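Local coordinates for protein flap endonuclease 1 (Methanocaldococcus jannaschii, PDB 1A76) that cuts 5'-flap structures and degrades DNA from 5' ends during replication and repair, using magnesium ions at its active site, at residues L211-D216 against V246-L251; F8-I13 against N201-D206; Q156-A161 against Y179-V184. One frame throughout, in Å; residues are numbered along the deposited sequence.

Contact 1: residues L211-D216 against V246-L251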
loop_
_atom_site.group_PDB
_atom_site.type_symbol
_atom_site.label_atom_id
_atom_site.label_comp_id
_atom_site.label_asym_id
_atom_site.label_seq_id
_atom_site.Cartn_x
_atom_site.Cartn_y
_atom_site.Cartn_z
ATOM N N LEU A 211 -12.433 -15.493 8.412
ATOM C CA LEU A 211 -11.987 -14.200 7.889
ATOM C C LEU A 211 -13.020 -13.160 8.338
ATOM O O LEU A 211 -12.664 -12.046 8.729
ATOM C CB LEU A 211 -11.919 -14.240 6.366
ATOM C CG LEU A 211 -11.127 -13.199 5.541
ATOM C CD1 LEU A 211 -12.047 -12.619 4.512
ATOM C CD2 LEU A 211 -10.508 -12.100 6.411
ATOM N N ASP A 212 -14.299 -13.533 8.284
ATOM C CA ASP A 212 -15.363 -12.621 8.710
ATOM C C ASP A 212 -15.154 -12.209 10.178
ATOM O O ASP A 212 -15.355 -11.043 10.522
ATOM C CB ASP A 212 -16.746 -13.269 8.522
ATOM C CG ASP A 212 -17.236 -13.219 7.067
ATOM O OD1 ASP A 212 -16.845 -12.309 6.297
ATOM O OD2 ASP A 212 -18.031 -14.109 6.694
ATOM N N ASP A 213 -14.743 -13.159 11.025
ATOM C CA ASP A 213 -14.458 -12.900 12.454
ATOM C C ASP A 213 -13.262 -11.927 12.602
ATOM O O ASP A 213 -13.270 -11.028 13.449
ATOM C CB ASP A 213 -14.061 -14.190 13.178
ATOM C CG ASP A 213 -15.232 -15.126 13.438
ATOM O OD1 ASP A 213 -16.403 -14.689 13.440
ATOM O OD2 ASP A 213 -14.955 -16.317 13.647
ATOM N N LEU A 214 -12.217 -12.154 11.811
ATOM C CA LEU A 214 -11.022 -11.295 11.840
ATOM C C LEU A 214 -11.389 -9.848 11.490
ATOM O O LEU A 214 -10.897 -8.893 12.109
ATOM C CB LEU A 214 -9.957 -11.827 10.857
ATOM C CG LEU A 214 -8.578 -11.141 10.851
ATOM C CD1 LEU A 214 -7.959 -11.202 12.249
ATOM C CD2 LEU A 214 -7.660 -11.832 9.836
ATOM N N ILE A 215 -12.266 -9.698 10.499
ATOM C CA ILE A 215 -12.740 -8.386 10.062
ATOM C C ILE A 215 -13.503 -7.710 11.223
ATOM O O ILE A 215 -13.405 -6.503 11.429
ATOM C CB ILE A 215 -13.675 -8.541 8.821
ATOM C CG1 ILE A 215 -12.846 -8.918 7.593
ATOM C CG2 ILE A 215 -14.425 -7.232 8.522
ATOM C CD1 ILE A 215 -13.670 -9.451 6.429
ATOM N N ASP A 216 -14.254 -8.497 11.987
ATOM C CA ASP A 216 -14.996 -7.949 13.115
ATOM C C ASP A 216 -13.997 -7.420 14.154
ATOM O O ASP A 216 -14.149 -6.309 14.660
ATOM C CB ASP A 216 -15.904 -9.025 13.726
ATOM C CG ASP A 216 -17.209 -9.213 12.946
ATOM O OD1 ASP A 216 -17.487 -8.427 12.017
ATOM O OD2 ASP A 216 -17.961 -10.157 13.268
ATOM N N VAL A 246 -21.192 -13.082 20.033
ATOM C CA VAL A 246 -22.031 -11.898 20.210
ATOM C C VAL A 246 -21.420 -10.653 19.569
ATOM O O VAL A 246 -21.983 -9.565 19.667
ATOM C CB VAL A 246 -22.263 -11.581 21.707
ATOM C CG1 VAL A 246 -22.974 -12.740 22.392
ATOM C CG2 VAL A 246 -20.937 -11.300 22.386
ATOM N N ALA A 247 -20.274 -10.818 18.907
ATOM C CA ALA A 247 -19.579 -9.704 18.257
ATOM C C ALA A 247 -20.433 -8.963 17.235
ATOM O O ALA A 247 -20.500 -7.730 17.245
ATOM C CB ALA A 247 -18.317 -10.212 17.584
ATOM N N LYS A 248 -21.075 -9.715 16.348
ATOM C CA LYS A 248 -21.906 -9.127 15.310
ATOM C C LYS A 248 -23.050 -8.247 15.834
ATOM O O LYS A 248 -23.302 -7.156 15.303
ATOM C CB LYS A 248 -22.445 -10.240 14.402
ATOM C CG LYS A 248 -21.331 -10.981 13.640
ATOM C CD LYS A 248 -21.707 -12.418 13.304
ATOM C CE LYS A 248 -20.525 -13.184 12.702
ATOM N NZ LYS A 248 -19.725 -12.340 11.755
ATOM N N ASP A 249 -23.750 -8.719 16.858
ATOM C CA ASP A 249 -24.837 -7.946 17.438
ATOM C C ASP A 249 -24.256 -6.666 18.018
ATOM O O ASP A 249 -24.815 -5.583 17.842
ATOM C CB ASP A 249 -25.541 -8.744 18.543
ATOM C CG ASP A 249 -26.465 -9.816 17.992
ATOM O OD1 ASP A 249 -27.030 -9.611 16.899
ATOM O OD2 ASP A 249 -26.630 -10.865 18.653
ATOM N N VAL A 250 -23.116 -6.793 18.691
ATOM C CA VAL A 250 -22.448 -5.650 19.307
ATOM C C VAL A 250 -22.035 -4.576 18.296
ATOM O O VAL A 250 -22.202 -3.377 18.538
ATOM C CB VAL A 250 -21.185 -6.107 20.077
ATOM C CG1 VAL A 250 -20.372 -4.898 20.487
ATOM C CG2 VAL A 250 -21.584 -6.946 21.309
ATOM N N LEU A 251 -21.484 -5.020 17.169
ATOM C CA LEU A 251 -21.023 -4.125 16.109
ATOM C C LEU A 251 -22.181 -3.414 15.406
ATOM O O LEU A 251 -22.070 -2.243 15.044
ATOM C CB LEU A 251 -20.186 -4.921 15.093
ATOM C CG LEU A 251 -18.658 -4.877 15.196
ATOM C CD1 LEU A 251 -18.207 -4.472 16.584
ATOM C CD2 LEU A 251 -18.078 -6.237 14.828
HETATM O O HOH W 1 -17.844 -14.287 11.445
#
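Lys248, in the first turn of helix 247-254, stretches across to Asp216 of helix 211-221 and places NZ 3.2 Å from Asp216 OD2, forming a hydrogen-bonded salt bridge. The ammonium group arrives on the syn side of the carboxylate but stands 27° out of its plane, and the two side chains meet at roughly a right angle. The lysine chain bends only at its end, where chi4 of -40° turns NZ toward the acid. Nearer its root, Lys248 CG also lies 3.5 Å from Asp216 OD2, so one oxygen is touched by both the base and the tip of the same chain. Leu251 crosses Asp216 at a slant, its CD2 methyl 3.6 Å from OD1. That second oxygen is hydrogen-bonded to Tyr258 OH, so both oxygens of this buried carboxylate have a polar partner and its rotation is restrained, an environment likely to favour the ionised form. Lys248 also reaches Asp213 indirectly: a water accepts from NZ at 2.7 Å and donates to Asp213 OD1. Asp212, one residue before Asp213, pairs with Lys266 instead. The axes of the short segments 211-216 and 247-251 approach to 11.0 Å at a crossing angle of 40°, with Val242 of helix 235-244 filling in beside Asp216 and Ala247. Such a cluster of short helices, joined here by a lysine-aspartate bridge, is consistent with the helix-3-turn-helix (H3TH) domain of the FEN1 family.

Contact 2: residues F8-I13 against N201-D206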
loop_
_atom_site.group_PDB
_atom_site.type_symbol
_atom_site.label_atom_id
_atom_site.label_comp_id
_atom_site.label_asym_id
_atom_site.label_seq_id
_atom_site.Cartn_x
_atom_site.Cartn_y
_atom_site.Cartn_z
ATOM N N PHE A 8 -0.769 -9.938 18.055
ATOM C CA PHE A 8 -1.832 -10.914 18.235
ATOM C C PHE A 8 -2.032 -11.999 17.200
ATOM O O PHE A 8 -2.831 -12.899 17.408
ATOM C CB PHE A 8 -3.137 -10.163 18.450
ATOM C CG PHE A 8 -3.023 -9.078 19.468
ATOM C CD1 PHE A 8 -3.032 -9.387 20.827
ATOM C CD2 PHE A 8 -2.853 -7.753 19.076
ATOM C CE1 PHE A 8 -2.868 -8.393 21.786
ATOM C CE2 PHE A 8 -2.690 -6.753 20.027
ATOM C CZ PHE A 8 -2.696 -7.076 21.388
ATOM N N ILE A 9 -1.313 -11.941 16.094
ATOM C CA ILE A 9 -1.488 -12.975 15.091
ATOM C C ILE A 9 -0.197 -13.711 14.793
ATOM O O ILE A 9 0.894 -13.160 14.952
ATOM C CB ILE A 9 -2.053 -12.383 13.782
ATOM C CG1 ILE A 9 -1.061 -11.386 13.185
ATOM C CG2 ILE A 9 -3.374 -11.672 14.064
ATOM C CD1 ILE A 9 -1.570 -10.707 11.939
ATOM N N PRO A 10 -0.302 -14.992 14.398
ATOM C CA PRO A 10 0.909 -15.756 14.081
ATOM C C PRO A 10 1.604 -15.194 12.844
ATOM O O PRO A 10 0.957 -14.726 11.912
ATOM C CB PRO A 10 0.403 -17.188 13.868
ATOM C CG PRO A 10 -1.066 -17.049 13.567
ATOM C CD PRO A 10 -1.533 -15.805 14.287
ATOM N N LYS A 11 2.930 -15.203 12.863
ATOM C CA LYS A 11 3.712 -14.719 11.735
ATOM C C LYS A 11 5.094 -15.309 11.869
ATOM O O LYS A 11 5.467 -15.771 12.942
ATOM C CB LYS A 11 3.785 -13.194 11.735
ATOM C CG LYS A 11 4.640 -12.618 12.835
ATOM C CD LYS A 11 3.783 -11.917 13.871
ATOM C CE LYS A 11 3.697 -10.436 13.589
ATOM N NZ LYS A 11 2.949 -10.210 12.328
ATOM N N ASN A 12 5.854 -15.318 10.781
ATOM C CA ASN A 12 7.194 -15.878 10.840
ATOM C C ASN A 12 8.202 -15.095 10.018
ATOM O O ASN A 12 7.893 -14.568 8.946
ATOM C CB ASN A 12 7.177 -17.334 10.364
ATOM C CG ASN A 12 6.283 -18.222 11.225
ATOM O OD1 ASN A 12 6.669 -18.636 12.318
ATOM N ND2 ASN A 12 5.083 -18.513 10.733
ATOM N N ILE A 13 9.415 -15.029 10.532
ATOM C CA ILE A 13 10.501 -14.353 9.836
ATOM C C ILE A 13 10.833 -15.263 8.657
ATOM O O ILE A 13 10.824 -16.490 8.788
ATOM C CB ILE A 13 11.765 -14.197 10.751
ATOM C CG1 ILE A 13 11.609 -12.983 11.679
ATOM C CG2 ILE A 13 13.032 -14.057 9.887
ATOM C CD1 ILE A 13 12.544 -13.005 12.934
ATOM N N ASN A 201 -4.338 -18.349 6.260
ATOM C CA ASN A 201 -4.826 -19.649 6.697
ATOM C C ASN A 201 -4.273 -19.985 8.073
ATOM O O ASN A 201 -4.991 -20.503 8.918
ATOM C CB ASN A 201 -4.428 -20.750 5.713
ATOM C CG ASN A 201 -5.217 -22.026 5.930
ATOM O OD1 ASN A 201 -6.443 -22.032 5.819
ATOM N ND2 ASN A 201 -4.523 -23.109 6.248
ATOM N N GLU A 202 -2.996 -19.696 8.292
ATOM C CA GLU A 202 -2.387 -19.974 9.585
ATOM C C GLU A 202 -3.010 -19.124 10.695
ATOM O O GLU A 202 -3.270 -19.627 11.792
ATOM C CB GLU A 202 -0.881 -19.724 9.531
ATOM C CG GLU A 202 -0.278 -19.318 10.869
ATOM C CD GLU A 202 1.229 -19.478 10.895
ATOM O OE1 GLU A 202 1.912 -18.784 10.116
ATOM O OE2 GLU A 202 1.730 -20.301 11.691
ATOM N N VAL A 203 -3.231 -17.838 10.411
ATOM C CA VAL A 203 -3.831 -16.926 11.377
ATOM C C VAL A 203 -5.188 -17.472 11.826
ATOM O O VAL A 203 -5.457 -17.615 13.015
ATOM C CB VAL A 203 -4.064 -15.500 10.774
ATOM C CG1 VAL A 203 -4.801 -14.626 11.787
ATOM C CG2 VAL A 203 -2.738 -14.846 10.416
ATOM N N LEU A 204 -6.039 -17.789 10.856
ATOM C CA LEU A 204 -7.385 -18.295 11.148
ATOM C C LEU A 204 -7.419 -19.627 11.906
ATOM O O LEU A 204 -8.195 -19.779 12.852
ATOM C CB LEU A 204 -8.179 -18.407 9.843
ATOM C CG LEU A 204 -8.120 -17.154 8.964
ATOM C CD1 LEU A 204 -9.106 -17.260 7.806
ATOM C CD2 LEU A 204 -8.440 -15.933 9.833
ATOM N N GLU A 205 -6.582 -20.583 11.499
ATOM C CA GLU A 205 -6.543 -21.890 12.155
ATOM C C GLU A 205 -6.006 -21.785 13.584
ATOM O O GLU A 205 -6.555 -22.390 14.511
ATOM C CB GLU A 205 -5.680 -22.873 11.348
ATOM C CG GLU A 205 -6.242 -23.225 9.954
ATOM C CD GLU A 205 -7.402 -24.214 9.979
ATOM O OE1 GLU A 205 -7.940 -24.510 11.069
ATOM O OE2 GLU A 205 -7.781 -24.692 8.890
ATOM N N ASP A 206 -4.934 -21.017 13.757
ATOM C CA ASP A 206 -4.331 -20.833 15.074
ATOM C C ASP A 206 -5.240 -20.117 16.064
ATOM O O ASP A 206 -5.300 -20.500 17.228
ATOM C CB ASP A 206 -3.014 -20.070 14.952
ATOM C CG ASP A 206 -1.894 -20.939 14.438
ATOM O OD1 ASP A 206 -2.203 -22.048 13.937
ATOM O OD2 ASP A 206 -0.719 -20.522 14.527
#
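Pro10 points the CG corner of its ring at helix 200-207 and forms the tight centre of this contact, with CG 3.5 Å from Val203 CA and so practically on the helix backbone. Glu202 and Asp206, one turn apart, border the same ring. The chain of Glu202 runs past Pro10 in the opposite sense, its CG 3.6 Å from Pro10 CG, while the Asp206 carboxylate brings OD2 to 3.6 Å from Pro10 CB. On the inner side Val203 faces Ile9, CG1 to CG2 at 4.0 Å; Val203 CG1 lies anti to its own backbone N (chi1 175°), which points this branch at the isoleucine. Tyr174 and Leu177 also press on Ile9, and Ile198 of the neighbouring strand backs Val203, so this half is well buried.

The outer half is looser. Glu202 continues extended beyond Pro10 until OE1 lies 3.2 Å from ND2 of Asn12, the amide and carboxylate planes 30° apart, at an edge exposed to solvent. An alanine at Glu202 lacks the CG methylene and the carboxylate, which would probably uncover one side of Pro10 and leave the Asn12 amide without its carboxylate neighbour. Asn12 is anchored in any case by backbone hydrogen bonds to Leu197, which add strand 12-13 to the edge of the sheet. The chemistry therefore implies that attachment of this N-domain segment to the I-domain helix rests mainly on apolar packing of Ile9, Pro10 and Val203, with Glu202 adding its CG methylene, Asp206 setting a carboxylate oxygen against the ring carbons, and a polar fringe facing water.

Contact 3: residues Q156-A161 against Y179-V184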
loop_
_atom_site.group_PDB
_atom_site.type_symbol
_atom_site.label_atom_id
_atom_site.label_comp_id
_atom_site.label_asym_id
_atom_site.label_seq_id
_atom_site.Cartn_x
_atom_site.Cartn_y
_atom_site.Cartn_z
ATOM N N GLN A 156 -6.849 -4.399 -4.434
ATOM C CA GLN A 156 -6.495 -4.917 -5.752
ATOM C C GLN A 156 -5.359 -5.925 -5.625
ATOM O O GLN A 156 -5.374 -6.978 -6.261
ATOM C CB GLN A 156 -6.068 -3.778 -6.686
ATOM C CG GLN A 156 -5.521 -4.254 -8.025
ATOM C CD GLN A 156 -6.580 -4.913 -8.903
ATOM O OE1 GLN A 156 -7.766 -4.586 -8.819
ATOM N NE2 GLN A 156 -6.150 -5.839 -9.753
ATOM N N ALA A 157 -4.377 -5.606 -4.791
ATOM C CA ALA A 157 -3.228 -6.492 -4.592
ATOM C C ALA A 157 -3.665 -7.801 -3.953
ATOM O O ALA A 157 -3.166 -8.880 -4.308
ATOM C CB ALA A 157 -2.178 -5.803 -3.718
ATOM N N SER A 158 -4.589 -7.709 -2.999
ATOM C CA SER A 158 -5.072 -8.908 -2.331
ATOM C C SER A 158 -5.766 -9.819 -3.341
ATOM O O SER A 158 -5.527 -11.033 -3.364
ATOM C CB SER A 158 -6.034 -8.538 -1.196
ATOM O OG SER A 158 -5.400 -7.664 -0.272
ATOM N N TYR A 159 -6.618 -9.230 -4.180
ATOM C CA TYR A 159 -7.341 -9.988 -5.209
ATOM C C TYR A 159 -6.374 -10.725 -6.142
ATOM O O TYR A 159 -6.595 -11.890 -6.503
ATOM C CB TYR A 159 -8.230 -9.039 -6.026
ATOM C CG TYR A 159 -8.795 -9.621 -7.305
ATOM C CD1 TYR A 159 -9.785 -10.606 -7.267
ATOM C CD2 TYR A 159 -8.392 -9.138 -8.559
ATOM C CE1 TYR A 159 -10.371 -11.095 -8.446
ATOM C CE2 TYR A 159 -8.973 -9.621 -9.747
ATOM C CZ TYR A 159 -9.962 -10.596 -9.675
ATOM O OH TYR A 159 -10.550 -11.081 -10.820
ATOM N N MET A 160 -5.303 -10.046 -6.541
ATOM C CA MET A 160 -4.315 -10.658 -7.435
ATOM C C MET A 160 -3.627 -11.840 -6.749
ATOM O O MET A 160 -3.286 -12.853 -7.380
ATOM C CB MET A 160 -3.277 -9.618 -7.856
ATOM C CG MET A 160 -3.859 -8.489 -8.725
ATOM S SD MET A 160 -2.923 -6.936 -8.721
ATOM C CE MET A 160 -1.525 -7.360 -9.740
ATOM N N ALA A 161 -3.418 -11.709 -5.447
ATOM C CA ALA A 161 -2.770 -12.774 -4.689
ATOM C C ALA A 161 -3.753 -13.921 -4.514
ATOM O O ALA A 161 -3.391 -15.086 -4.656
ATOM C CB ALA A 161 -2.309 -12.249 -3.332
ATOM N N TYR A 179 -8.775 -8.391 3.310
ATOM C CA TYR A 179 -9.356 -8.515 1.972
ATOM C C TYR A 179 -9.187 -9.934 1.452
ATOM O O TYR A 179 -9.446 -10.219 0.285
ATOM C CB TYR A 179 -8.700 -7.542 0.986
ATOM C CG TYR A 179 -9.011 -6.096 1.264
ATOM C CD1 TYR A 179 -8.202 -5.353 2.113
ATOM C CD2 TYR A 179 -10.111 -5.469 0.669
ATOM C CE1 TYR A 179 -8.469 -4.030 2.375
ATOM C CE2 TYR A 179 -10.387 -4.124 0.927
ATOM C CZ TYR A 179 -9.558 -3.416 1.787
ATOM O OH TYR A 179 -9.820 -2.101 2.103
ATOM N N GLY A 180 -8.761 -10.833 2.323
ATOM C CA GLY A 180 -8.595 -12.205 1.896
ATOM C C GLY A 180 -7.242 -12.534 1.286
ATOM O O GLY A 180 -7.088 -13.599 0.689
ATOM N N ALA A 181 -6.269 -11.631 1.399
ATOM C CA ALA A 181 -4.939 -11.921 0.856
ATOM C C ALA A 181 -4.420 -13.182 1.555
ATOM O O ALA A 181 -4.328 -13.223 2.784
ATOM C CB ALA A 181 -3.998 -10.772 1.118
ATOM N N PRO A 182 -4.043 -14.213 0.784
ATOM C CA PRO A 182 -3.551 -15.440 1.425
ATOM C C PRO A 182 -2.224 -15.233 2.144
ATOM O O PRO A 182 -1.954 -15.857 3.166
ATOM C CB PRO A 182 -3.431 -16.441 0.269
ATOM C CG PRO A 182 -4.080 -15.783 -0.907
ATOM C CD PRO A 182 -4.009 -14.314 -0.684
ATOM N N ARG A 183 -1.403 -14.337 1.619
ATOM C CA ARG A 183 -0.111 -14.077 2.230
ATOM C C ARG A 183 0.282 -12.617 2.130
ATOM O O ARG A 183 0.023 -11.965 1.125
ATOM C CB ARG A 183 0.971 -14.902 1.540
ATOM C CG ARG A 183 1.131 -16.318 2.024
ATOM C CD ARG A 183 2.097 -17.068 1.113
ATOM N NE ARG A 183 1.538 -18.359 0.739
ATOM C CZ ARG A 183 0.770 -18.568 -0.327
ATOM N NH1 ARG A 183 0.473 -17.575 -1.151
ATOM N NH2 ARG A 183 0.311 -19.784 -0.573
ATOM N N VAL A 184 0.935 -12.128 3.178
ATOM C CA VAL A 184 1.435 -10.763 3.232
ATOM C C VAL A 184 2.895 -10.893 3.664
ATOM O O VAL A 184 3.229 -11.743 4.491
ATOM C CB VAL A 184 0.681 -9.899 4.287
ATOM C CG1 VAL A 184 1.465 -8.616 4.565
ATOM C CG2 VAL A 184 -0.723 -9.570 3.782
#
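The ring of Tyr179 leads away from residues 156-161, and it is the base of the side chain that touches Ser158, with CB 3.5 Å from Ser158 OG. The setting is the PIN-like nuclease fold, where helix 153-162 is the connection of a beta-alpha-beta crossover, carrying the chain from strand 146-148 to the parallel strand 168-170. The hydroxyl of Ser158 lies oblique to the phenol. Phe265 meets the ring at an interplanar angle of about 55°, and Glu154 and Ala155, in the first turn of the helix, touch the Tyr179 side chain. The second flat group, the Pro182 ring, rests against the last turn, its CD 3.8 Å from Ala161 CB.

Ala157, Met160 and Ala161 face the sheet, touching strands 74-79 and 168-170, while Ser158 and Ala161 meet the loop that leads into strand 183-186. Chain and helix come very near each other, the CA atoms of Ser158 and Ala181 being only 4.4 Å apart, a closeness that the small side chains permit. Ser158 OG is buried between Tyr179 CB and the Ala181 methyl, 3.7 Å from the latter. With OG beside its own backbone N (chi1 -57°), its single hydrogen is within bonding reach of two carbonyl oxygens, those of Glu154, one turn earlier, and Ala176, and must be shared or alternate between them; this ties the helix to the segment preceding Tyr179 within an otherwise apolar seam.

The contact is close to the metal site: the Tyr179 side chain is about 4 Å from those of Glu152 and Glu154, which bind the first magnesium, and about 7 Å from a bound manganese ion. At the other end of the seam, Pro182 CG sits 3.9 Å from the carbonyl O of Ala161.

How the contacts relate
Contacts 2 and 3 reach the same seven-stranded mixed sheet, their centres 16 Å apart: contact 2 at the edge where strand 12-13 pairs with strand 196-199, contact 3 farther in, near the metal site. Along the chain, contact 3 falls between the two halves of contact 2, and contact 1 follows both. Contact 1 lies away from the annotated sites, 18 Å from contact 2 between centres and 21 Å from contact 3. Helices 200-207 and 211-221 are consecutive, and Leu204 packs against Leu211 and Leu214, so contacts 1 and 2 touch directly. The helical cluster is thereby joined to the sheet beside the metal site, whose ions probably take part in catalysis, through a helix that also holds the N-terminal segment.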